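Local coordinates for protein 3-hexulose-6-phosphate isomerase (PDB 1JEO) that catalyses the isomerisation between 3-hexulose 6-phosphate and fructose 6-phosphate, a step on the way to ribose 5-phosphate, at residues 143-146 / 147-150; 51-54 / 55-58; 10-13 / 14-17. One frame throughout, in Å; residues are numbered along the deposited sequence.

Contact 1: 143-146 / 147-150; sequences GTTF and EETA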
loop_
_atom_site.group_PDB
_atom_site.type_symbol
_atom_site.label_atom_id
_atom_site.label_comp_id
_atom_site.label_asym_id
_atom_site.label_seq_id
_atom_site.Cartn_x
_atom_site.Cartn_y
_atom_site.Cartn_z
ATOM N N GLY A 143 -14.551 1.866 6.283
ATOM C CA GLY A 143 -13.594 1.320 5.346
ATOM C C GLY A 143 -13.243 -0.131 5.607
ATOM O O GLY A 143 -12.258 -0.606 5.046
ATOM N N THR A 144 -14.045 -0.833 6.419
ATOM C CA THR A 144 -13.826 -2.249 6.782
ATOM C C THR A 144 -13.416 -3.155 5.619
ATOM O O THR A 144 -12.361 -3.783 5.680
ATOM C CB THR A 144 -15.074 -2.866 7.489
ATOM O OG1 THR A 144 -15.377 -2.112 8.667
ATOM C CG2 THR A 144 -14.839 -4.317 7.904
ATOM N N THR A 145 -14.217 -3.168 4.553
ATOM C CA THR A 145 -13.936 -4.005 3.389
ATOM C C THR A 145 -12.725 -3.554 2.579
ATOM O O THR A 145 -12.025 -4.391 2.014
ATOM C CB THR A 145 -15.169 -4.186 2.486
ATOM O OG1 THR A 145 -15.709 -2.908 2.131
ATOM C CG2 THR A 145 -16.226 -5.010 3.203
ATOM N N PHE A 146 -12.464 -2.242 2.564
ATOM C CA PHE A 146 -11.303 -1.679 1.866
ATOM C C PHE A 146 -10.018 -2.121 2.582
ATOM O O PHE A 146 -9.071 -2.532 1.923
ATOM C CB PHE A 146 -11.388 -0.134 1.775
ATOM C CG PHE A 146 -10.076 0.539 1.398
ATOM C CD1 PHE A 146 -9.529 0.392 0.104
ATOM C CD2 PHE A 146 -9.335 1.248 2.372
ATOM C CE1 PHE A 146 -8.255 0.934 -0.215
ATOM C CE2 PHE A 146 -8.061 1.796 2.068
ATOM C CZ PHE A 146 -7.518 1.637 0.773
ATOM N N GLU A 147 -9.995 -2.009 3.913
ATOM C CA GLU A 147 -8.833 -2.398 4.722
ATOM C C GLU A 147 -8.492 -3.886 4.566
ATOM O O GLU A 147 -7.319 -4.239 4.448
ATOM C CB GLU A 147 -9.061 -2.047 6.193
ATOM C CG GLU A 147 -9.082 -0.541 6.473
ATOM C CD GLU A 147 -10.232 -0.106 7.367
ATOM O OE1 GLU A 147 -10.893 -0.972 7.977
ATOM O OE2 GLU A 147 -10.487 1.111 7.457
ATOM N N GLU A 148 -9.526 -4.728 4.467
ATOM C CA GLU A 148 -9.368 -6.178 4.283
ATOM C C GLU A 148 -8.778 -6.492 2.906
ATOM O O GLU A 148 -7.811 -7.253 2.793
ATOM C CB GLU A 148 -10.716 -6.891 4.389
ATOM C CG GLU A 148 -11.378 -6.858 5.756
ATOM C CD GLU A 148 -12.823 -7.353 5.726
ATOM O OE1 GLU A 148 -13.374 -7.579 4.623
ATOM O OE2 GLU A 148 -13.416 -7.507 6.813
ATOM N N THR A 149 -9.350 -5.860 1.879
ATOM C CA THR A 149 -8.934 -6.040 0.486
ATOM C C THR A 149 -7.553 -5.442 0.227
ATOM O O THR A 149 -6.766 -6.025 -0.518
ATOM C CB THR A 149 -9.981 -5.435 -0.479
ATOM O OG1 THR A 149 -11.277 -5.949 -0.137
ATOM C CG2 THR A 149 -9.687 -5.800 -1.930
ATOM N N ALA A 150 -7.261 -4.309 0.877
ATOM C CA ALA A 150 -5.970 -3.629 0.750
ATOM C C ALA A 150 -4.848 -4.468 1.341
ATOM O O ALA A 150 -3.785 -4.549 0.745
ATOM C CB ALA A 150 -6.006 -2.238 1.401
HETATM O O HOH W 1 -12.742 1.916 8.766
#
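Gly-143 and Glu-147 join through the first i to i+4 bond of helix 144-164: Gly-143, at the N-cap position, gives its O to Glu-147 N at 2.9 Å, nearly along the C=O axis. Thr-144 O and Phe-146 O continue the pattern, accepting from Glu-148 N and Ala-150 N. Thr-145 O is gripped twice, by Thr-149 N at 3.1 Å and by Thr-149 OG1 at 2.8 Å, the two donors coming from opposite faces of the carbonyl plane. With OG1 beside its own backbone N (chi1 -51°), the Thr-149 hydroxyl turns back to that carbonyl.

The Glu-147 chain bends at chi2 (134°) and folds back over the start of the helix. Its OE1 comes within 3.4 Å of Thr-144 CA and forms a salt bridge with Arg-50; a water bridges OE2 to Gly-143 N, donating to the carboxylate at 2.7 Å. On another side of the helix, the Phe-146 ring receives Ala-150 CB over one face, offset toward the rim, 4.2 Å from CZ. Glu-148 runs extended alongside Thr-144, OE2 lying 3.7 Å from CG2.

Glu-147 is the probable proton acceptor of the isomerase, and its carboxylate is probably held in place by the Arg-50 salt bridge at OE1 and by the water linking OE2 to Gly-143 N, at the N-terminal end of its own helix.

Contact 2: 51-54 / 55-58; sequences SGYI and GRCF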
loop_
_atom_site.group_PDB
_atom_site.type_symbol
_atom_site.label_atom_id
_atom_site.label_comp_id
_atom_site.label_asym_id
_atom_site.label_seq_id
_atom_site.Cartn_x
_atom_site.Cartn_y
_atom_site.Cartn_z
ATOM N N SER A 51 -6.342 1.851 8.400
ATOM C CA SER A 51 -5.614 1.914 7.127
ATOM C C SER A 51 -4.111 1.974 7.402
ATOM O O SER A 51 -3.321 1.412 6.652
ATOM C CB SER A 51 -6.041 3.127 6.302
ATOM O OG SER A 51 -7.280 2.887 5.667
ATOM N N GLY A 52 -3.752 2.586 8.530
ATOM C CA GLY A 52 -2.362 2.694 8.948
ATOM C C GLY A 52 -1.771 1.402 9.474
ATOM O O GLY A 52 -0.582 1.139 9.271
ATOM N N TYR A 53 -2.598 0.601 10.147
ATOM C CA TYR A 53 -2.173 -0.693 10.697
ATOM C C TYR A 53 -1.910 -1.674 9.560
ATOM O O TYR A 53 -0.953 -2.448 9.609
ATOM C CB TYR A 53 -3.219 -1.247 11.676
ATOM C CG TYR A 53 -3.457 -0.363 12.886
ATOM C CD1 TYR A 53 -4.761 -0.153 13.380
ATOM C CD2 TYR A 53 -2.387 0.301 13.527
ATOM C CE1 TYR A 53 -5.000 0.713 14.484
ATOM C CE2 TYR A 53 -2.609 1.164 14.628
ATOM C CZ TYR A 53 -3.916 1.364 15.095
ATOM O OH TYR A 53 -4.124 2.218 16.149
ATOM N N ILE A 54 -2.732 -1.575 8.514
ATOM C CA ILE A 54 -2.603 -2.392 7.304
ATOM C C ILE A 54 -1.324 -1.912 6.590
ATOM O O ILE A 54 -0.557 -2.725 6.065
ATOM C CB ILE A 54 -3.898 -2.265 6.403
ATOM C CG1 ILE A 54 -4.901 -3.380 6.742
ATOM C CG2 ILE A 54 -3.582 -2.361 4.901
ATOM C CD1 ILE A 54 -5.465 -3.380 8.138
ATOM N N GLY A 55 -1.086 -0.596 6.650
ATOM C CA GLY A 55 0.096 0.015 6.055
ATOM C C GLY A 55 1.379 -0.470 6.702
ATOM O O GLY A 55 2.362 -0.742 6.014
ATOM N N ARG A 56 1.331 -0.639 8.023
ATOM C CA ARG A 56 2.460 -1.140 8.811
ATOM C C ARG A 56 2.776 -2.606 8.454
ATOM O O ARG A 56 3.943 -2.999 8.419
ATOM C CB ARG A 56 2.180 -1.009 10.314
ATOM C CG ARG A 56 2.321 0.397 10.876
ATOM C CD ARG A 56 1.933 0.448 12.347
ATOM N NE ARG A 56 2.047 1.771 12.962
ATOM C CZ ARG A 56 1.091 2.700 12.947
ATOM N NH1 ARG A 56 -0.067 2.476 12.334
ATOM N NH2 ARG A 56 1.288 3.858 13.564
ATOM N N CYS A 57 1.739 -3.389 8.144
ATOM C CA CYS A 57 1.904 -4.797 7.754
ATOM C C CYS A 57 2.720 -4.917 6.462
ATOM O O CYS A 57 3.559 -5.809 6.326
ATOM C CB CYS A 57 0.549 -5.473 7.553
ATOM S SG CYS A 57 -0.422 -5.702 9.045
ATOM N N PHE A 58 2.495 -3.968 5.552
ATOM C CA PHE A 58 3.194 -3.906 4.269
ATOM C C PHE A 58 4.615 -3.362 4.462
ATOM O O PHE A 58 5.562 -3.889 3.869
ATOM C CB PHE A 58 2.393 -3.032 3.289
ATOM C CG PHE A 58 3.001 -2.910 1.905
ATOM C CD1 PHE A 58 3.264 -1.640 1.365
ATOM C CD2 PHE A 58 3.273 -4.047 1.120
ATOM C CE1 PHE A 58 3.787 -1.495 0.051
ATOM C CE2 PHE A 58 3.795 -3.921 -0.196
ATOM C CZ PHE A 58 4.052 -2.639 -0.729
#
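Gly-55 N bonds to Ser-51 O at 3.0 Å and Arg-56 N to Gly-52 O at 2.9 Å, two successive i to i+4 backbone bonds inside helix 49-64. Further along, Cys-57 N reaches Tyr-53 O at 3.2 Å and also makes a weak bond with Ile-54 O. Phe-58 N approaches Ile-54 O in another weak bond.

Among the side chains, the polar-aromatic meeting is that of Arg-56 with Tyr-53. The two lie side by side and point the same way, back toward the start of the helix; Arg-56 is extended from CG to NE (chi2 176°, chi3 180°), which carries NH1 to 3.4 Å from Tyr-53 CD2. The ring and guanidinium planes stand 39° apart, and NH1 arrives obliquely, so this is no flat stack. The aliphatic part of the arginine passes close to the Gly-52 carbonyl, with CG 3.4 Å from its O, and a salt bridge from NE to Glu-74 fixes the charged end.

Van der Waals contact does the rest. Cys-57 CB sits 3.3 Å from Ile-54 O. Gly-55 brings bare backbone against the preceding turn. Phe-58, with CG anti to its backbone N, packs its ring on Ile-87 of the sheet and on Leu-154 and Ile-158 of helix 144-164.

Ser-51, a probable substrate ligand, hydrogen-bonds through OG to a citrate that probably came from the crystallisation liquor. This helix is the crossover of the beta-alpha-beta unit formed with strands 43-46 and 69-71, and a serine that probably binds substrate, in the first turn of the helix just after the glycine-rich strand-to-helix turn, fits the phosphosugar site of a SIS domain.

Contact 3: 10-13 / 14-17; sequences VSNN and ILIL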
loop_
_atom_site.group_PDB
_atom_site.type_symbol
_atom_site.label_atom_id
_atom_site.label_comp_id
_atom_site.label_asym_id
_atom_site.label_seq_id
_atom_site.Cartn_x
_atom_site.Cartn_y
_atom_site.Cartn_z
ATOM N N VAL A 10 -17.352 -10.294 1.357
ATOM C CA VAL A 10 -15.895 -10.355 1.490
ATOM C C VAL A 10 -15.299 -11.240 0.381
ATOM O O VAL A 10 -14.328 -10.839 -0.255
ATOM C CB VAL A 10 -15.447 -10.861 2.899
ATOM C CG1 VAL A 10 -13.926 -10.969 2.964
ATOM C CG2 VAL A 10 -15.921 -9.898 3.985
ATOM N N SER A 11 -15.927 -12.394 0.116
ATOM C CA SER A 11 -15.474 -13.328 -0.930
ATOM C C SER A 11 -15.482 -12.707 -2.330
ATOM O O SER A 11 -14.543 -12.908 -3.099
ATOM C CB SER A 11 -16.328 -14.599 -0.945
ATOM O OG SER A 11 -16.114 -15.374 0.217
ATOM N N ASN A 12 -16.522 -11.927 -2.632
ATOM C CA ASN A 12 -16.648 -11.261 -3.928
ATOM C C ASN A 12 -15.717 -10.055 -4.060
ATOM O O ASN A 12 -15.320 -9.698 -5.173
ATOM C CB ASN A 12 -18.103 -10.870 -4.210
ATOM C CG ASN A 12 -18.979 -12.072 -4.535
ATOM O OD1 ASN A 12 -18.618 -12.921 -5.352
ATOM N ND2 ASN A 12 -20.137 -12.147 -3.894
ATOM N N ASN A 13 -15.346 -9.463 -2.920
ATOM C CA ASN A 13 -14.419 -8.320 -2.880
ATOM C C ASN A 13 -12.996 -8.760 -3.223
ATOM O O ASN A 13 -12.255 -8.019 -3.867
ATOM C CB ASN A 13 -14.413 -7.649 -1.502
ATOM C CG ASN A 13 -15.586 -6.708 -1.291
ATOM O OD1 ASN A 13 -15.949 -6.414 -0.153
ATOM N ND2 ASN A 13 -16.153 -6.194 -2.378
ATOM N N ILE A 14 -12.637 -9.979 -2.807
ATOM C CA ILE A 14 -11.307 -10.546 -3.066
ATOM C C ILE A 14 -11.168 -10.883 -4.552
ATOM O O ILE A 14 -10.080 -10.754 -5.115
ATOM C CB ILE A 14 -11.014 -11.825 -2.186
ATOM C CG1 ILE A 14 -11.342 -11.584 -0.700
ATOM C CG2 ILE A 14 -9.549 -12.252 -2.298
ATOM C CD1 ILE A 14 -10.927 -10.228 -0.112
ATOM N N LEU A 15 -12.289 -11.229 -5.189
ATOM C CA LEU A 15 -12.315 -11.570 -6.615
ATOM C C LEU A 15 -12.056 -10.372 -7.538
ATOM O O LEU A 15 -11.628 -10.548 -8.676
ATOM C CB LEU A 15 -13.628 -12.271 -6.991
ATOM C CG LEU A 15 -13.907 -13.659 -6.393
ATOM C CD1 LEU A 15 -15.267 -14.142 -6.869
ATOM C CD2 LEU A 15 -12.823 -14.672 -6.762
ATOM N N ILE A 16 -12.262 -9.164 -7.009
ATOM C CA ILE A 16 -12.038 -7.899 -7.721
ATOM C C ILE A 16 -10.527 -7.725 -8.006
ATOM O O ILE A 16 -10.141 -7.082 -8.987
ATOM C CB ILE A 16 -12.639 -6.697 -6.891
ATOM C CG1 ILE A 16 -14.172 -6.749 -6.962
ATOM C CG2 ILE A 16 -12.104 -5.327 -7.342
ATOM C CD1 ILE A 16 -14.898 -5.747 -6.064
ATOM N N LEU A 17 -9.694 -8.384 -7.197
ATOM C CA LEU A 17 -8.235 -8.327 -7.348
ATOM C C LEU A 17 -7.697 -9.101 -8.562
ATOM O O LEU A 17 -6.524 -8.953 -8.929
ATOM C CB LEU A 17 -7.543 -8.789 -6.060
ATOM C CG LEU A 17 -7.817 -7.947 -4.806
ATOM C CD1 LEU A 17 -7.198 -8.599 -3.590
ATOM C CD2 LEU A 17 -7.282 -6.534 -4.978
#
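Ile-14 sets its CG1 off the oxygen end of the Val-10 carbonyl, 3.1 Å from Val-10 O, one turn back along the N-terminal helix. Both side-chain torsions turn the branch back that way: CG1 sits beside the backbone N (chi1 -49°), and chi2 of -42° bends CD1 round to 4.4 Å from Val-10 CG1. The same carbonyl accepts Ile-14 N at 3.2 Å, the donor tilted 19° from its plane, so it has a polar partner as well as a hydrocarbon neighbour.

Leu-15 repeats the theme on the next carbonyl, its CG resting 3.4 Å from Ser-11 O. Its side chain crosses that of Asn-12 at an angle, CD1 lying 3.9 Å from Asn-12 OD1. Ile-16 lies alongside Asn-13, the two side chains pointing the same way, and its CB is 3.3 Å from Asn-13 O. Ile-16 N makes a weak bond to Asn-13 O, three residues back, and Leu-17 N bonds to Ile-14 O, also three residues back, at 3.2 Å.

Outside this turn, Ile-14 packs on Ile-152, and Asn-13 touches Thr-145 and Thr-149, all on helix 144-164. With an alanine here in place of Ile-14, Val-10 CG1 is likely to lose its methyl neighbour and a gap would probably open against Ile-152.

Chemically, the contact is mostly hydrocarbon packed against the carbonyl oxygens of Val-10 and Ser-11, with one ordinary and one weak backbone bond across it.

From the N terminus, contact 3 comes first, on helix 5-15, then contact 2 on helix 49-64, and last contact 1 at the start of helix 144-164. Each joins consecutive residues, so none closes a long loop; they follow in series and neither nest nor cross. Contact 1 is the meeting point. Against contact 2, Glu-147 O packs on Ile-54 CG1 at 3.4 Å, bringing the probable proton acceptor's helix beside the beta-alpha-beta helix. Against contact 3, Glu-148 OE1 lies 3.5 Å from Val-10 CG2. Contacts 2 and 3 stay about 11 Å apart at their nearest atoms, with helix 144-164 touching both.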